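Local coordinates for protein CcbJ (Streptomyces caelestis, PDB 4HGZ) that is an S-adenosylmethionine-dependent methyltransferase that probably transfers methyl groups to nitrogen atoms, at residues L55-L60 with V132-F137; L67-G72 with G118-L123; V76-A81 with R101-A106; D151-A156 with G164-Q169. All coordinates share one frame; numbering follows the deposited sequence.

Interaction 1: residues L55-L60 with V132-F137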
# COMPACT_ATOMS: atom_id res chain seq x y z
N LEU C 55 13.09 35.63 8.37
CA LEU C 55 14.22 36.01 7.54
C LEU C 55 13.74 36.11 6.09
O LEU C 55 13.96 37.12 5.42
CB LEU C 55 15.36 35.00 7.71
CG LEU C 55 16.09 35.02 9.07
CD1 LEU C 55 16.80 33.69 9.40
CD2 LEU C 55 17.09 36.18 9.15
N PHE C 56 13.06 35.07 5.64
CA PHE C 56 12.55 35.04 4.27
C PHE C 56 11.75 36.29 3.94
O PHE C 56 12.06 36.99 2.97
CB PHE C 56 11.68 33.81 4.04
CG PHE C 56 11.33 33.59 2.60
CD1 PHE C 56 12.12 32.81 1.79
CD2 PHE C 56 10.20 34.18 2.06
CE1 PHE C 56 11.79 32.62 0.46
CE2 PHE C 56 9.87 33.99 0.73
CZ PHE C 56 10.67 33.22 -0.07
N VAL C 57 10.72 36.58 4.73
CA VAL C 57 9.90 37.77 4.49
C VAL C 57 10.72 39.06 4.59
O VAL C 57 10.68 39.90 3.68
CB VAL C 57 8.67 37.81 5.42
CG1 VAL C 57 8.01 39.16 5.34
CG2 VAL C 57 7.69 36.72 5.03
N ALA C 58 11.50 39.20 5.66
CA ALA C 58 12.40 40.35 5.83
C ALA C 58 13.22 40.65 4.57
O ALA C 58 13.28 41.79 4.12
CB ALA C 58 13.33 40.14 7.01
N ALA C 59 13.84 39.62 4.01
CA ALA C 59 14.66 39.79 2.80
C ALA C 59 13.86 40.43 1.66
O ALA C 59 14.43 41.09 0.79
CB ALA C 59 15.28 38.46 2.35
N LEU C 60 12.55 40.23 1.68
CA LEU C 60 11.67 40.80 0.67
C LEU C 60 11.04 42.12 1.13
O LEU C 60 10.37 42.79 0.35
CB LEU C 60 10.55 39.82 0.34
CG LEU C 60 10.92 38.56 -0.44
CD1 LEU C 60 9.76 37.57 -0.41
CD2 LEU C 60 11.29 38.90 -1.88
N VAL C 132 5.20 43.43 1.54
CA VAL C 132 4.98 42.00 1.47
C VAL C 132 3.68 41.65 2.18
O VAL C 132 3.43 42.10 3.30
CB VAL C 132 6.11 41.26 2.18
CG1 VAL C 132 5.94 39.75 2.03
CG2 VAL C 132 7.45 41.70 1.65
N VAL C 133 2.84 40.86 1.52
CA VAL C 133 1.68 40.30 2.19
C VAL C 133 1.92 38.80 2.22
O VAL C 133 2.26 38.22 1.19
CB VAL C 133 0.38 40.58 1.43
CG1 VAL C 133 -0.77 39.95 2.14
CG2 VAL C 133 0.16 42.09 1.28
N PHE C 134 1.78 38.18 3.39
CA PHE C 134 2.04 36.75 3.43
C PHE C 134 1.07 35.96 4.27
O PHE C 134 0.40 36.50 5.16
CB PHE C 134 3.47 36.43 3.85
CG PHE C 134 3.78 36.71 5.29
CD1 PHE C 134 3.78 35.68 6.23
CD2 PHE C 134 4.10 37.99 5.71
CE1 PHE C 134 4.07 35.93 7.57
CE2 PHE C 134 4.40 38.25 7.05
CZ PHE C 134 4.38 37.23 7.97
N ALA C 135 1.04 34.67 3.98
CA ALA C 135 0.14 33.75 4.62
C ALA C 135 0.86 32.43 4.83
O ALA C 135 1.04 31.65 3.91
CB ALA C 135 -1.08 33.56 3.75
N ALA C 136 1.28 32.18 6.06
CA ALA C 136 2.06 31.01 6.41
C ALA C 136 1.20 29.79 6.75
O ALA C 136 -0.02 29.89 6.89
CB ALA C 136 2.99 31.33 7.56
N PHE C 137 1.84 28.64 6.85
CA PHE C 137 1.19 27.39 7.23
C PHE C 137 -0.30 27.29 6.88
O PHE C 137 -1.16 27.35 7.75
CB PHE C 137 1.40 27.10 8.71
CG PHE C 137 1.26 25.64 9.07
CD1 PHE C 137 1.80 24.66 8.23
CD2 PHE C 137 0.61 25.25 10.23
CE1 PHE C 137 1.68 23.30 8.55
CE2 PHE C 137 0.49 23.89 10.56
CZ PHE C 137 1.03 22.91 9.72

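Interaction 2: residues L67-G72 with G118-L123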
# COMPACT_ATOMS: atom_id res chain seq x y z
N LEU C 67 2.29 42.72 5.94
CA LEU C 67 1.02 42.29 6.48
C LEU C 67 0.99 40.77 6.55
O LEU C 67 1.17 40.11 5.53
CB LEU C 67 -0.11 42.78 5.58
CG LEU C 67 -1.54 42.48 6.02
CD1 LEU C 67 -1.97 43.50 7.06
CD2 LEU C 67 -2.48 42.51 4.83
N GLU C 68 0.79 40.22 7.75
CA GLU C 68 0.61 38.78 7.87
C GLU C 68 -0.88 38.43 7.99
O GLU C 68 -1.55 38.84 8.93
CB GLU C 68 1.38 38.18 9.06
CG GLU C 68 1.19 36.65 9.10
CD GLU C 68 1.92 35.93 10.22
OE1 GLU C 68 2.53 36.60 11.09
OE2 GLU C 68 1.88 34.67 10.23
N LEU C 69 -1.38 37.67 7.02
CA LEU C 69 -2.71 37.12 7.11
C LEU C 69 -2.65 35.89 8.01
O LEU C 69 -1.86 34.99 7.75
CB LEU C 69 -3.21 36.72 5.74
CG LEU C 69 -3.20 37.82 4.69
CD1 LEU C 69 -3.89 37.34 3.42
CD2 LEU C 69 -3.92 39.03 5.23
N GLY C 70 -3.47 35.85 9.05
CA GLY C 70 -3.51 34.70 9.95
C GLY C 70 -2.33 34.68 10.89
O GLY C 70 -1.58 33.71 10.95
N VAL C 71 -2.16 35.77 11.63
CA VAL C 71 -0.97 35.99 12.43
C VAL C 71 -0.97 35.21 13.75
O VAL C 71 0.02 35.19 14.46
CB VAL C 71 -0.81 37.49 12.71
CG1 VAL C 71 -1.96 37.97 13.60
CG2 VAL C 71 0.54 37.82 13.31
N GLY C 72 -2.09 34.57 14.07
CA GLY C 72 -2.18 33.76 15.29
C GLY C 72 -1.64 34.46 16.53
O GLY C 72 -2.05 35.57 16.86
N GLY C 118 -9.92 40.86 12.95
CA GLY C 118 -10.97 40.83 11.95
C GLY C 118 -10.82 39.80 10.85
O GLY C 118 -9.83 39.08 10.77
N ASN C 119 -11.84 39.73 10.02
CA ASN C 119 -11.86 38.89 8.85
C ASN C 119 -11.28 39.71 7.71
O ASN C 119 -11.76 40.80 7.41
CB ASN C 119 -13.29 38.44 8.55
CG ASN C 119 -13.50 38.00 7.12
OD1 ASN C 119 -12.55 37.88 6.34
ND2 ASN C 119 -14.75 37.76 6.75
N PHE C 120 -10.21 39.19 7.10
CA PHE C 120 -9.46 39.96 6.12
C PHE C 120 -10.35 40.50 5.00
O PHE C 120 -10.15 41.62 4.52
CB PHE C 120 -8.34 39.11 5.53
CG PHE C 120 -7.49 39.85 4.54
CD1 PHE C 120 -6.91 41.06 4.89
CD2 PHE C 120 -7.26 39.33 3.28
CE1 PHE C 120 -6.12 41.75 3.99
CE2 PHE C 120 -6.46 40.01 2.37
CZ PHE C 120 -5.89 41.22 2.72
N ALA C 121 -11.31 39.70 4.58
CA ALA C 121 -12.13 40.03 3.43
C ALA C 121 -12.95 41.29 3.68
O ALA C 121 -13.38 41.95 2.73
CB ALA C 121 -13.03 38.85 3.08
N LYS C 122 -13.15 41.63 4.95
CA LYS C 122 -14.05 42.72 5.33
C LYS C 122 -13.33 43.91 5.93
O LYS C 122 -13.89 45.01 5.99
CB LYS C 122 -15.13 42.22 6.30
CG LYS C 122 -16.22 41.42 5.60
CD LYS C 122 -16.97 40.51 6.55
CE LYS C 122 -18.08 39.79 5.80
NZ LYS C 122 -18.73 38.72 6.59
N LEU C 123 -12.10 43.71 6.39
CA LEU C 123 -11.33 44.80 6.99
C LEU C 123 -10.95 45.87 5.98
O LEU C 123 -10.50 45.56 4.88
CB LEU C 123 -10.07 44.28 7.67
CG LEU C 123 -10.29 43.85 9.11
CD1 LEU C 123 -9.38 42.69 9.45
CD2 LEU C 123 -10.04 45.02 10.03

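Interaction 3: residues V76-A81 with R101-A106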
# COMPACT_ATOMS: atom_id res chain seq x y z
N VAL C 76 5.39 34.02 13.58
CA VAL C 76 6.26 34.64 12.60
C VAL C 76 6.46 36.14 12.88
O VAL C 76 7.51 36.70 12.58
CB VAL C 76 5.70 34.47 11.18
CG1 VAL C 76 6.72 34.91 10.14
CG2 VAL C 76 5.28 33.01 10.95
N ALA C 77 5.44 36.78 13.45
CA ALA C 77 5.45 38.23 13.65
C ALA C 77 6.54 38.70 14.61
O ALA C 77 7.22 39.69 14.36
CB ALA C 77 4.07 38.73 14.10
N PHE C 78 6.73 37.99 15.72
CA PHE C 78 7.74 38.42 16.67
C PHE C 78 9.18 38.23 16.17
O PHE C 78 10.02 39.12 16.33
CB PHE C 78 7.52 37.75 18.03
CG PHE C 78 6.29 38.25 18.72
CD1 PHE C 78 6.19 39.57 19.12
CD2 PHE C 78 5.22 37.40 18.95
CE1 PHE C 78 5.06 40.04 19.74
CE2 PHE C 78 4.09 37.87 19.57
CZ PHE C 78 4.01 39.18 19.97
N PRO C 79 9.47 37.06 15.58
CA PRO C 79 10.76 36.98 14.90
C PRO C 79 10.91 38.07 13.86
O PRO C 79 12.00 38.59 13.66
CB PRO C 79 10.71 35.60 14.26
CG PRO C 79 9.93 34.79 15.24
CD PRO C 79 8.86 35.74 15.77
N LEU C 80 9.82 38.45 13.19
CA LEU C 80 9.91 39.57 12.27
C LEU C 80 10.31 40.84 13.02
O LEU C 80 11.14 41.62 12.55
CB LEU C 80 8.60 39.79 11.53
CG LEU C 80 8.56 39.08 10.17
CD1 LEU C 80 7.16 39.09 9.56
CD2 LEU C 80 9.58 39.69 9.20
N ALA C 81 9.72 41.02 14.19
CA ALA C 81 9.93 42.25 14.94
C ALA C 81 11.38 42.31 15.41
O ALA C 81 11.92 43.40 15.58
CB ALA C 81 8.96 42.34 16.11
N ARG C 101 -1.57 40.38 21.62
CA ARG C 101 -1.50 41.71 22.23
C ARG C 101 -0.76 41.68 23.56
O ARG C 101 0.03 42.56 23.87
CB ARG C 101 -2.89 42.27 22.46
CG ARG C 101 -3.58 42.79 21.22
CD ARG C 101 -4.52 43.90 21.60
NE ARG C 101 -5.32 44.36 20.47
CZ ARG C 101 -6.60 44.08 20.32
NH1 ARG C 101 -7.21 43.32 21.23
NH2 ARG C 101 -7.27 44.54 19.28
N GLU C 102 -1.05 40.65 24.34
CA GLU C 102 -0.43 40.48 25.64
C GLU C 102 1.08 40.29 25.48
O GLU C 102 1.88 41.01 26.06
CB GLU C 102 -1.05 39.27 26.33
CG GLU C 102 -0.84 39.19 27.83
CD GLU C 102 -1.60 38.03 28.45
OE1 GLU C 102 -2.36 37.35 27.73
OE2 GLU C 102 -1.44 37.80 29.67
N LYS C 103 1.46 39.31 24.66
CA LYS C 103 2.87 39.04 24.38
C LYS C 103 3.58 40.27 23.81
O LYS C 103 4.72 40.56 24.16
CB LYS C 103 3.00 37.85 23.43
CG LYS C 103 2.71 36.52 24.11
CD LYS C 103 2.37 35.42 23.11
CE LYS C 103 3.51 35.15 22.15
NZ LYS C 103 3.25 33.94 21.32
N ALA C 104 2.89 40.99 22.94
CA ALA C 104 3.44 42.20 22.34
C ALA C 104 3.82 43.22 23.42
O ALA C 104 4.87 43.86 23.34
CB ALA C 104 2.46 42.82 21.35
N ALA C 105 2.97 43.36 24.43
CA ALA C 105 3.21 44.31 25.51
C ALA C 105 4.51 43.98 26.20
O ALA C 105 5.24 44.87 26.62
CB ALA C 105 2.07 44.31 26.51
N ALA C 106 4.79 42.69 26.32
CA ALA C 106 5.94 42.22 27.08
C ALA C 106 7.19 42.01 26.21
O ALA C 106 8.25 41.71 26.72
CB ALA C 106 5.60 40.94 27.82

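Interaction 4: residues D151-A156 with G164-Q169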
# COMPACT_ATOMS: atom_id res chain seq x y z
N ASP C 151 -10.29 35.65 -4.50
CA ASP C 151 -10.61 36.97 -3.94
C ASP C 151 -9.53 37.40 -2.96
O ASP C 151 -9.07 38.54 -3.00
CB ASP C 151 -11.96 36.96 -3.22
CG ASP C 151 -13.12 36.83 -4.18
OD1 ASP C 151 -12.89 36.89 -5.40
OD2 ASP C 151 -14.28 36.68 -3.71
N CYS C 152 -9.13 36.49 -2.09
CA CYS C 152 -8.12 36.82 -1.10
C CYS C 152 -6.82 37.25 -1.78
O CYS C 152 -6.24 38.29 -1.46
CB CYS C 152 -7.88 35.64 -0.17
SG CYS C 152 -6.58 35.95 1.03
N MET C 153 -6.37 36.45 -2.75
CA MET C 153 -5.14 36.79 -3.46
C MET C 153 -5.27 38.18 -4.05
O MET C 153 -4.32 38.97 -4.02
CB MET C 153 -4.84 35.76 -4.56
CG MET C 153 -4.79 34.31 -4.04
SD MET C 153 -4.39 33.09 -5.30
CE MET C 153 -2.61 33.15 -5.20
N ARG C 154 -6.46 38.49 -4.56
CA ARG C 154 -6.71 39.79 -5.18
C ARG C 154 -6.65 40.96 -4.19
O ARG C 154 -6.03 41.97 -4.48
CB ARG C 154 -8.02 39.78 -5.95
CG ARG C 154 -8.35 41.10 -6.64
CD ARG C 154 -9.29 40.88 -7.83
NE ARG C 154 -10.38 39.96 -7.50
CZ ARG C 154 -10.84 39.02 -8.33
NH1 ARG C 154 -10.30 38.86 -9.54
NH2 ARG C 154 -11.83 38.23 -7.94
N GLN C 155 -7.27 40.82 -3.02
CA GLN C 155 -7.16 41.88 -2.01
C GLN C 155 -5.71 42.11 -1.65
O GLN C 155 -5.29 43.24 -1.40
CB GLN C 155 -7.91 41.52 -0.74
CG GLN C 155 -9.38 41.26 -0.88
CD GLN C 155 -9.98 40.88 0.45
OE1 GLN C 155 -10.66 39.86 0.57
NE2 GLN C 155 -9.72 41.69 1.46
N ALA C 156 -4.95 41.02 -1.59
CA ALA C 156 -3.55 41.11 -1.23
C ALA C 156 -2.79 41.84 -2.32
O ALA C 156 -1.89 42.64 -2.04
CB ALA C 156 -2.96 39.74 -0.99
N GLY C 164 5.94 45.15 -4.69
CA GLY C 164 5.66 44.31 -3.53
C GLY C 164 5.41 42.88 -3.96
O GLY C 164 5.11 42.62 -5.13
N THR C 165 5.51 41.95 -3.00
CA THR C 165 5.24 40.54 -3.28
C THR C 165 4.24 39.92 -2.33
O THR C 165 4.09 40.35 -1.18
CB THR C 165 6.52 39.70 -3.19
OG1 THR C 165 7.08 39.82 -1.88
CG2 THR C 165 7.55 40.16 -4.22
N PHE C 166 3.58 38.87 -2.81
CA PHE C 166 2.64 38.07 -2.03
C PHE C 166 3.21 36.68 -1.84
O PHE C 166 3.55 36.00 -2.81
CB PHE C 166 1.31 37.99 -2.79
CG PHE C 166 0.29 37.11 -2.14
CD1 PHE C 166 -0.19 37.38 -0.87
CD2 PHE C 166 -0.24 36.02 -2.82
CE1 PHE C 166 -1.16 36.57 -0.28
CE2 PHE C 166 -1.21 35.21 -2.24
CZ PHE C 166 -1.66 35.49 -0.95
N VAL C 167 3.33 36.25 -0.59
CA VAL C 167 4.01 35.01 -0.27
C VAL C 167 3.08 34.09 0.49
O VAL C 167 2.51 34.48 1.50
CB VAL C 167 5.23 35.27 0.64
CG1 VAL C 167 5.93 33.97 0.99
CG2 VAL C 167 6.19 36.24 -0.03
N VAL C 168 2.92 32.86 0.01
CA VAL C 168 2.10 31.86 0.68
C VAL C 168 2.91 30.60 0.91
O VAL C 168 3.83 30.30 0.15
CB VAL C 168 0.85 31.44 -0.15
CG1 VAL C 168 0.05 32.65 -0.58
CG2 VAL C 168 1.26 30.67 -1.36
N GLN C 169 2.56 29.87 1.94
CA GLN C 169 3.14 28.59 2.20
C GLN C 169 1.99 27.62 2.37
O GLN C 169 1.18 27.78 3.28
CB GLN C 169 3.95 28.64 3.49
CG GLN C 169 4.36 27.28 4.02
CD GLN C 169 5.05 27.39 5.35
OE1 GLN C 169 4.49 27.95 6.31
NE2 GLN C 169 6.28 26.90 5.42

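Interaction 1: residues L55-L60 with V132-F137
Leu60 N donates to Val57 O at 2.8 Å, and these two residues of helix 50-61 are the ones that meet Val132 and Phe134 across the contact. The helix lies on one face of the central sheet of the Rossmann-like class I methyltransferase fold, against strand 130-135. The axes of the short helix and strand segments approach to 9.3 Å and run nearly antiparallel, at 160°. Val132 and Phe134, two apart on the strand, share one side of it, and Val57 sits across both. Its methyl CG1 faces Val132 CG1 at 3.9 Å and also borders the Phe134 ring, while CG2 rests over one face of it, 4.0 Å from the centroid and 15° off the normal, a CH-pi contact. The Phe134 ring is set by a chi1 of 71°, which lifts CG between the backbone N and the carbonyl carbon. Strand 66-69 flanks the pair, its Val66 touching both Val57 and Val132. Ala58 and Ala59, in the same helical segment, belong to a lithium site, and the Leu60 side chain lies about 6 Å from that ion. Leu60 itself meets the strand through its backbone and first side-chain carbon, CB lying 3.9 Å from Val132 CG2.

Interaction 2: residues L67-G72 with G118-L123
Leu69 sets one methyl over the centre of the Phe120 ring face, and the two side chains cross at a slant. Leu69 CD2 stands 3.5 Å from the Phe120 centroid and only 7° off the ring normal, which is a centred CH-pi contact. Its other methyl, CD1, sits over the same face, displaced to the rim, 3.9 Å from Phe120 CE2. Leu67, two residues earlier on the strand, adds CD2 at 3.8 Å from Phe120 CE1, approaching the ring obliquely. With CG anti to the backbone N (chi1 -177°), Phe120 projects from its loop to these two leucines. The strand is 66-69 of the Rossmann-like methyltransferase fold, and the loop follows strand 113-117; Asn119 and Phe120 on it are seen to bind S-adenosyl-L-homocysteine in another structure of this protein, so the leucines probably act as a second shell, supporting a ligand-binding residue. An Asx turn shapes the loop just there: Ala121 N donates to Asn119 OD1 at 2.8 Å, coming from above the carbonyl plane by 48°. Beyond the pair, Leu159 of helix 146-159 touches both Leu67 and Phe120, and Gln155 NE2 of that helix donates to Phe120 O.

Interaction 3: residues V76-A81 with R101-A106
Helices 77-82 and 94-106 come together with their nearest CA atoms, those of Phe78 and Ala104, 8.1 Å apart. Both are connecting helices of the alternating beta-alpha units in the Rossmann-like methyltransferase fold, the first following strand 66-69 and the second following strand 87-91. Ala77, at the start of the first helix, fits the end of a glycine-rich pattern with Gly72 and Gly74, consistent with the loop that carries the cofactor in this family. A single aromatic ring spans the gap. Phe78 has CG anti to its carbonyl carbon (chi1 -69°), and this sends the far end of the ring to the helix backbone between Lys103 and Ala104. Phe78 CZ lies 3.7 Å from Ala104 N and 3.8 Å from Lys103 CB, while CE1 is 3.7 Å from Ala104 CA, so the ring touches main-chain as well as side-chain atoms. Ala104 CB contributes less, at 4.1 Å from Phe78 CE1. The ring of His107 stacks on Phe78 as well, and Val113 of strand 113-117 touches it. Lys103 passes the ring obliquely with its aliphatic part, then bends at chi3 (61°), and its ammonium NZ is hydrogen-bonded to Thr73 O in the glycine-rich loop. The methylene next to that nitrogen completes the contact, Lys103 CE lying 3.8 Å from Phe78 CE2.

Interaction 4: residues D151-A156 with G164-Q169
A beta-alpha-beta crossover of the Rossmann-like fold contains this contact: helix 146-159 connects strands 130-135 and 164-171, which are parallel neighbours in the central sheet, and packs back on the second of them. The nearest CA atoms are those of Ala156 and Phe166, 6.9 Å apart, a close approach consistent with the small side chain of Ala156. Phe166 is the centre of the contact. Holding CG anti to the backbone N (chi1 175°), it extends its ring from the strand to the helix, where two residues one turn apart receive it. Ala156 CB meets one flank of the ring obliquely, 3.6 Å from Phe166 CD1 and 3.7 Å from CE1. Met153 takes the other flank, its side chain crossing that of Phe166 at about a right angle. Side chains alternate along the strand: Phe166 points to this helix, whereas Thr165 and Val167 touch Leu60 of helix 50-61 on the other face of the sheet. Val133 of strand 130-135 and Tyr270 of strand 265-272 touch Phe166 as well. Away from the sheet, Arg154 NH2 and Asp151 OD1 form a salt bridge at 3.1 Å, whose hydrogen bond is weak. Bent at chi3 (87°), the Met153 chain brings its terminal methyl to the ring edge near its plane, CE lying 3.9 Å from Phe166 CE2.

Overall arrangement
Interactions 1, 2 and 4 all reach the central mixed sheet, in which strands 66-69, 130-135 and 164-171 lie side by side. Interaction 1 packs a helix on one face, and interactions 2 and 4 lie on the other, their centres about 12 Å apart and 15 and 11 Å from that of interaction 1. Interaction 3 joins two helices on the first face, its centre about 22 Å from that of interaction 4, without touching it. Along the chain, interaction 3 nests inside interaction 2, and both inside interaction 1; interaction 4 follows. The sheet is clad on both sides; interaction 2 holds Asn119 and Phe120, and interaction 3 lies near Arg75, all seen to bind S-adenosyl-L-homocysteine in another structure.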